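Local coordinates for FAD dependent oxidoreductase domain-containing protein (Deinococcus radiodurans R1, PDB 3C4N) that is of unknown function, binds ADP and is probably an FAD-dependent oxidoreductase of the ETF-QO/FixC family, at residues L276-Q281 and Y285-A290; A50-L55 and Q180-Q185. All coordinates share one frame; numbering follows the deposited sequence.

How the contacts relate
From the N terminus, residues 50-55 of helix 46-58 meet residues 180-185, at the end of helix 171-183; contact 2 thereby closes a loop of 124 intervening residues. Only after that loop is complete does contact 1 begin, which, with three residues between its segments 276-281 and 285-290, closes a short beta hairpin. The two loops follow in series, neither nesting nor crossing. Contact 2 packs helices beside the nucleotide-binding sheet, whereas contact 1 is a hairpin within the other mixed sheet. Their centres lie 30 Å apart, on opposite sides of the chain's centre, and their nearest atoms remain about 17 Å apart.

Contact 1 (L276-Q281 and Y285-A290); sequences LTLRPQ and YTLVPA
Thr277 and Val288 face each other as a hydrogen-bonded pair of an antiparallel beta hairpin, their CB atoms 3.8 Å apart. Val288 N reaches Thr277 O at 2.9 Å and nearly straight (174°), while the return bond, Thr277 N to Val288 O, is more bent (147°) and its donor stands above the carbonyl plane. Two residues on, Arg279 and Thr286 repeat the exchange, Thr286 N lying 2.7 Å from Arg279 O. A water accepts from Thr277 OG1 and donates to Val288 O, giving that carbonyl a second donor.

The tight apolar packing is on the face of Leu278, Pro280, Tyr285 and Leu287. Tyr285 CG is anti to its carbonyl carbon (chi1 -61°), which brings the ring obliquely alongside Pro280, CD1 being 3.8 Å from Pro280 CA. At the other end Leu276 and Leu287 cross at about a right angle, CD1 of Leu276 meeting CD2 of Leu287 at 3.8 Å. Arg279 is buried and held: its chain bends at chi2, NH1 bonds Pro280 O at 2.8 Å close to the guanidinium plane, NE bonds Pro83 O, and NH2 bonds Tyr169 O weakly. The looser side is near the turn, where the partly exposed Gln281 and Thr286 approach no closer than 4.2 Å, CB to OG1.

Tyr285 OH is held by Leu263 O. Strand 270-273 pairs with 276-281 and strand 251-260 with 284-288, placing the hairpin inside the mixed sheet, while Leu276, Leu287 and Pro289 pack on helix 315-324.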
loop_
_atom_site.group_PDB
_atom_site.type_symbol
_atom_site.label_atom_id
_atom_site.label_comp_id
_atom_site.label_asym_id
_atom_site.label_seq_id
_atom_site.Cartn_x
_atom_site.Cartn_y
_atom_site.Cartn_z
ATOM N N LEU A 276 -16.919 -21.627 24.612
ATOM C CA LEU A 276 -16.509 -21.901 23.252
ATOM C C LEU A 276 -17.524 -21.305 22.274
ATOM O O LEU A 276 -18.701 -21.176 22.603
ATOM C CB LEU A 276 -16.367 -23.410 23.046
ATOM C CG LEU A 276 -16.118 -23.941 21.631
ATOM C CD1 LEU A 276 -15.390 -25.265 21.722
ATOM C CD2 LEU A 276 -17.434 -24.087 20.898
ATOM N N THR A 277 -17.073 -20.920 21.080
ATOM C CA THR A 277 -17.988 -20.336 20.098
ATOM C C THR A 277 -18.000 -21.074 18.750
ATOM O O THR A 277 -16.969 -21.527 18.272
ATOM C CB THR A 277 -17.643 -18.841 19.833
ATOM O OG1 THR A 277 -17.661 -18.118 21.066
ATOM C CG2 THR A 277 -18.641 -18.211 18.890
ATOM N N LEU A 278 -19.178 -21.200 18.151
ATOM C CA LEU A 278 -19.295 -21.824 16.848
ATOM C C LEU A 278 -19.758 -20.725 15.894
ATOM O O LEU A 278 -20.928 -20.326 15.886
ATOM C CB LEU A 278 -20.280 -22.995 16.891
ATOM C CG LEU A 278 -19.774 -24.200 17.712
ATOM C CD1 LEU A 278 -20.818 -25.327 17.750
ATOM C CD2 LEU A 278 -18.471 -24.716 17.092
ATOM N N ARG A 279 -18.802 -20.218 15.114
ATOM C CA ARG A 279 -19.035 -19.141 14.162
ATOM C C ARG A 279 -19.304 -19.674 12.771
ATOM O O ARG A 279 -18.384 -20.107 12.068
ATOM C CB ARG A 279 -17.817 -18.203 14.128
ATOM C CG ARG A 279 -17.658 -17.333 12.854
ATOM C CD ARG A 279 -18.705 -16.230 12.726
ATOM N NE ARG A 279 -18.192 -15.046 12.011
ATOM C CZ ARG A 279 -18.425 -14.749 10.731
ATOM N NH1 ARG A 279 -19.177 -15.541 9.978
ATOM N NH2 ARG A 279 -17.901 -13.656 10.201
ATOM N N PRO A 280 -20.580 -19.661 12.352
ATOM C CA PRO A 280 -20.926 -20.151 11.012
ATOM C C PRO A 280 -20.197 -19.331 9.946
ATOM O O PRO A 280 -20.222 -18.101 9.970
ATOM C CB PRO A 280 -22.444 -19.973 10.960
ATOM C CG PRO A 280 -22.691 -18.832 11.922
ATOM C CD PRO A 280 -21.772 -19.163 13.063
ATOM N N GLN A 281 -19.547 -20.013 9.012
ATOM C CA GLN A 281 -18.800 -19.319 7.975
ATOM C C GLN A 281 -18.397 -20.261 6.842
ATOM O O GLN A 281 -18.022 -21.409 7.085
ATOM C CB GLN A 281 -17.549 -18.687 8.584
ATOM C CG GLN A 281 -16.780 -17.807 7.633
ATOM C CD GLN A 281 -15.460 -17.333 8.219
ATOM O OE1 GLN A 281 -15.420 -16.568 9.204
ATOM N NE2 GLN A 281 -14.361 -17.792 7.615
ATOM N N TYR A 285 -18.489 -24.059 10.162
ATOM C CA TYR A 285 -18.375 -23.340 11.423
ATOM C C TYR A 285 -16.906 -23.221 11.762
ATOM O O TYR A 285 -16.114 -24.117 11.471
ATOM C CB TYR A 285 -19.087 -24.092 12.559
ATOM C CG TYR A 285 -20.574 -24.297 12.351
ATOM C CD1 TYR A 285 -21.505 -23.388 12.849
ATOM C CD2 TYR A 285 -21.049 -25.391 11.630
ATOM C CE1 TYR A 285 -22.874 -23.564 12.632
ATOM C CE2 TYR A 285 -22.416 -25.575 11.403
ATOM C CZ TYR A 285 -23.323 -24.657 11.906
ATOM O OH TYR A 285 -24.669 -24.822 11.668
ATOM N N THR A 286 -16.542 -22.097 12.358
ATOM C CA THR A 286 -15.175 -21.869 12.779
ATOM C C THR A 286 -15.246 -21.961 14.289
ATOM O O THR A 286 -16.072 -21.298 14.911
ATOM C CB THR A 286 -14.688 -20.483 12.364
ATOM O OG1 THR A 286 -14.575 -20.431 10.939
ATOM C CG2 THR A 286 -13.329 -20.191 12.977
ATOM N N LEU A 287 -14.397 -22.791 14.881
ATOM C CA LEU A 287 -14.405 -22.975 16.326
ATOM C C LEU A 287 -13.509 -21.927 16.995
ATOM O O LEU A 287 -12.326 -21.832 16.682
ATOM C CB LEU A 287 -13.952 -24.414 16.642
ATOM C CG LEU A 287 -14.123 -24.985 18.045
ATOM C CD1 LEU A 287 -14.140 -26.506 18.020
ATOM C CD2 LEU A 287 -12.991 -24.468 18.905
ATOM N N VAL A 288 -14.084 -21.125 17.895
ATOM C CA VAL A 288 -13.345 -20.073 18.611
ATOM C C VAL A 288 -13.204 -20.452 20.093
ATOM O O VAL A 288 -14.071 -20.150 20.919
ATOM C CB VAL A 288 -14.067 -18.694 18.488
ATOM C CG1 VAL A 288 -13.215 -17.583 19.105
ATOM C CG2 VAL A 288 -14.346 -18.384 17.033
ATOM N N PRO A 289 -12.092 -21.114 20.447
ATOM C CA PRO A 289 -11.848 -21.543 21.827
ATOM C C PRO A 289 -11.878 -20.409 22.842
ATOM O O PRO A 289 -11.714 -19.235 22.503
ATOM C CB PRO A 289 -10.466 -22.206 21.759
ATOM C CG PRO A 289 -10.352 -22.630 20.330
ATOM C CD PRO A 289 -10.937 -21.440 19.599
ATOM N N ALA A 290 -12.100 -20.775 24.095
ATOM C CA ALA A 290 -12.125 -19.796 25.156
ATOM C C ALA A 290 -10.677 -19.636 25.610
ATOM O O ALA A 290 -9.852 -20.534 25.419
ATOM C CB ALA A 290 -12.989 -20.293 26.300
HETATM O O HOH W 1 -15.390 -18.329 22.185
#

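Contact 2 (A50-L55 and Q180-Q185)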
loop_
_atom_site.group_PDB
_atom_site.type_symbol
_atom_site.label_atom_id
_atom_site.label_comp_id
_atom_site.label_asym_id
_atom_site.label_seq_id
_atom_site.Cartn_x
_atom_site.Cartn_y
_atom_site.Cartn_z
ATOM N N ALA A 50 -7.469 0.953 11.590
ATOM C CA ALA A 50 -8.626 1.791 11.917
ATOM C C ALA A 50 -8.188 3.136 12.475
ATOM O O ALA A 50 -8.740 4.180 12.118
ATOM C CB ALA A 50 -9.524 1.090 12.920
ATOM N N CYS A 51 -7.188 3.097 13.351
ATOM C CA CYS A 51 -6.662 4.304 13.971
ATOM C C CYS A 51 -6.075 5.229 12.908
ATOM O O CYS A 51 -6.302 6.437 12.949
ATOM C CB CYS A 51 -5.604 3.936 15.015
ATOM S SG CYS A 51 -5.218 5.261 16.171
ATOM N N ALA A 52 -5.335 4.665 11.950
ATOM C CA ALA A 52 -4.736 5.476 10.882
ATOM C C ALA A 52 -5.834 6.110 10.037
ATOM O O ALA A 52 -5.702 7.246 9.584
ATOM C CB ALA A 52 -3.818 4.630 10.005
ATOM N N PHE A 53 -6.922 5.373 9.840
ATOM C CA PHE A 53 -8.041 5.896 9.072
ATOM C C PHE A 53 -8.681 7.088 9.804
ATOM O O PHE A 53 -8.833 8.165 9.225
ATOM C CB PHE A 53 -9.077 4.800 8.842
ATOM C CG PHE A 53 -10.359 5.302 8.272
ATOM C CD1 PHE A 53 -10.400 5.857 7.002
ATOM C CD2 PHE A 53 -11.530 5.231 9.011
ATOM C CE1 PHE A 53 -11.601 6.340 6.467
ATOM C CE2 PHE A 53 -12.736 5.707 8.494
ATOM C CZ PHE A 53 -12.772 6.262 7.218
ATOM N N TYR A 54 -9.022 6.906 11.078
ATOM C CA TYR A 54 -9.653 7.975 11.841
ATOM C C TYR A 54 -8.745 9.197 11.977
ATOM O O TYR A 54 -9.227 10.327 11.998
ATOM C CB TYR A 54 -10.074 7.489 13.230
ATOM C CG TYR A 54 -11.156 6.440 13.208
ATOM C CD1 TYR A 54 -12.360 6.662 12.534
ATOM C CD2 TYR A 54 -10.979 5.224 13.859
ATOM C CE1 TYR A 54 -13.361 5.690 12.509
ATOM C CE2 TYR A 54 -11.965 4.248 13.844
ATOM C CZ TYR A 54 -13.155 4.476 13.173
ATOM O OH TYR A 54 -14.125 3.490 13.163
ATOM N N LEU A 55 -7.437 8.978 12.065
ATOM C CA LEU A 55 -6.521 10.098 12.165
ATOM C C LEU A 55 -6.461 10.873 10.852
ATOM O O LEU A 55 -6.289 12.094 10.861
ATOM C CB LEU A 55 -5.122 9.629 12.564
ATOM C CG LEU A 55 -4.982 9.328 14.056
ATOM C CD1 LEU A 55 -3.662 8.600 14.307
ATOM C CD2 LEU A 55 -5.048 10.643 14.849
ATOM N N GLN A 180 -7.083 0.859 3.182
ATOM C CA GLN A 180 -7.303 1.428 1.865
ATOM C C GLN A 180 -7.715 2.892 1.917
ATOM O O GLN A 180 -7.070 3.753 1.306
ATOM C CB GLN A 180 -8.346 0.611 1.109
ATOM C CG GLN A 180 -7.803 -0.735 0.716
ATOM C CD GLN A 180 -8.769 -1.539 -0.094
ATOM O OE1 GLN A 180 -9.983 -1.483 0.137
ATOM N NE2 GLN A 180 -8.245 -2.311 -1.051
ATOM N N GLN A 181 -8.782 3.162 2.661
ATOM C CA GLN A 181 -9.310 4.505 2.839
ATOM C C GLN A 181 -8.259 5.446 3.430
ATOM O O GLN A 181 -8.198 6.615 3.057
ATOM C CB GLN A 181 -10.543 4.466 3.754
ATOM C CG GLN A 181 -11.819 3.931 3.112
ATOM C CD GLN A 181 -12.128 4.604 1.783
ATOM O OE1 GLN A 181 -11.687 4.136 0.734
ATOM N NE2 GLN A 181 -12.873 5.708 1.824
ATOM N N ALA A 182 -7.440 4.944 4.355
ATOM C CA ALA A 182 -6.397 5.767 4.975
ATOM C C ALA A 182 -5.359 6.166 3.927
ATOM O O ALA A 182 -4.872 7.307 3.902
ATOM C CB ALA A 182 -5.728 5.000 6.110
ATOM N N ILE A 183 -5.026 5.204 3.069
ATOM C CA ILE A 183 -4.061 5.405 1.989
ATOM C C ILE A 183 -4.621 6.361 0.948
ATOM O O ILE A 183 -3.899 7.201 0.406
ATOM C CB ILE A 183 -3.719 4.083 1.281
ATOM C CG1 ILE A 183 -2.951 3.154 2.233
ATOM C CG2 ILE A 183 -2.930 4.377 0.038
ATOM C CD1 ILE A 183 -2.965 1.682 1.818
ATOM N N GLY A 184 -5.913 6.222 0.666
ATOM C CA GLY A 184 -6.552 7.096 -0.301
ATOM C C GLY A 184 -6.682 8.485 0.278
ATOM O O GLY A 184 -7.096 9.411 -0.410
ATOM N N GLN A 185 -6.340 8.621 1.556
ATOM C CA GLN A 185 -6.421 9.917 2.198
ATOM C C GLN A 185 -5.050 10.499 2.449
ATOM O O GLN A 185 -4.897 11.422 3.247
ATOM C CB GLN A 185 -7.201 9.834 3.503
ATOM C CG GLN A 185 -8.623 9.379 3.318
ATOM C CD GLN A 185 -9.389 10.272 2.384
ATOM O OE1 GLN A 185 -9.588 11.452 2.675
ATOM N NE2 GLN A 185 -9.823 9.721 1.248
#
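Phe53 and Ala182 bring two helices together in a fold consistent with the Rossmann type, helix 46-58 being the one that follows strand 36-42 and a glycine-rich turn that fits the GxGxxG pattern; Ala52 lies about 11 Å, side chain to ligand, from the bound ADP.

The backbone approach is close because the residue at its centre is small. CA atoms of Phe53 and Ala182 are 4.4 Å apart, and the methyl CB of Ala182 rests 3.9 Å from Phe53 CA.

Apolar side-chain contacts extend this to Ala52, whose CB is 4.4 Å from Ala182 CB. Ala52 also touches Leu64 and Leu66 of strand 64-67, so it meets both that strand and helix 171-183. The buried surface is small, 169 Å² in all.

Beyond the pair, Gln185 O accepts from Arg56 NH2, and Ile183 packs on Ile183 of the second subunit, putting this helix at the dimer interface.

The ring of Phe53 makes a van der Waals contact with the Gln181 CB methylene, oblique to the ring. With CG anti to the backbone N (chi1 170°), the ring end comes near the partner helix, where Ala182 N lies at its edge and CE1 meets Gln181 CB at 3.5 Å.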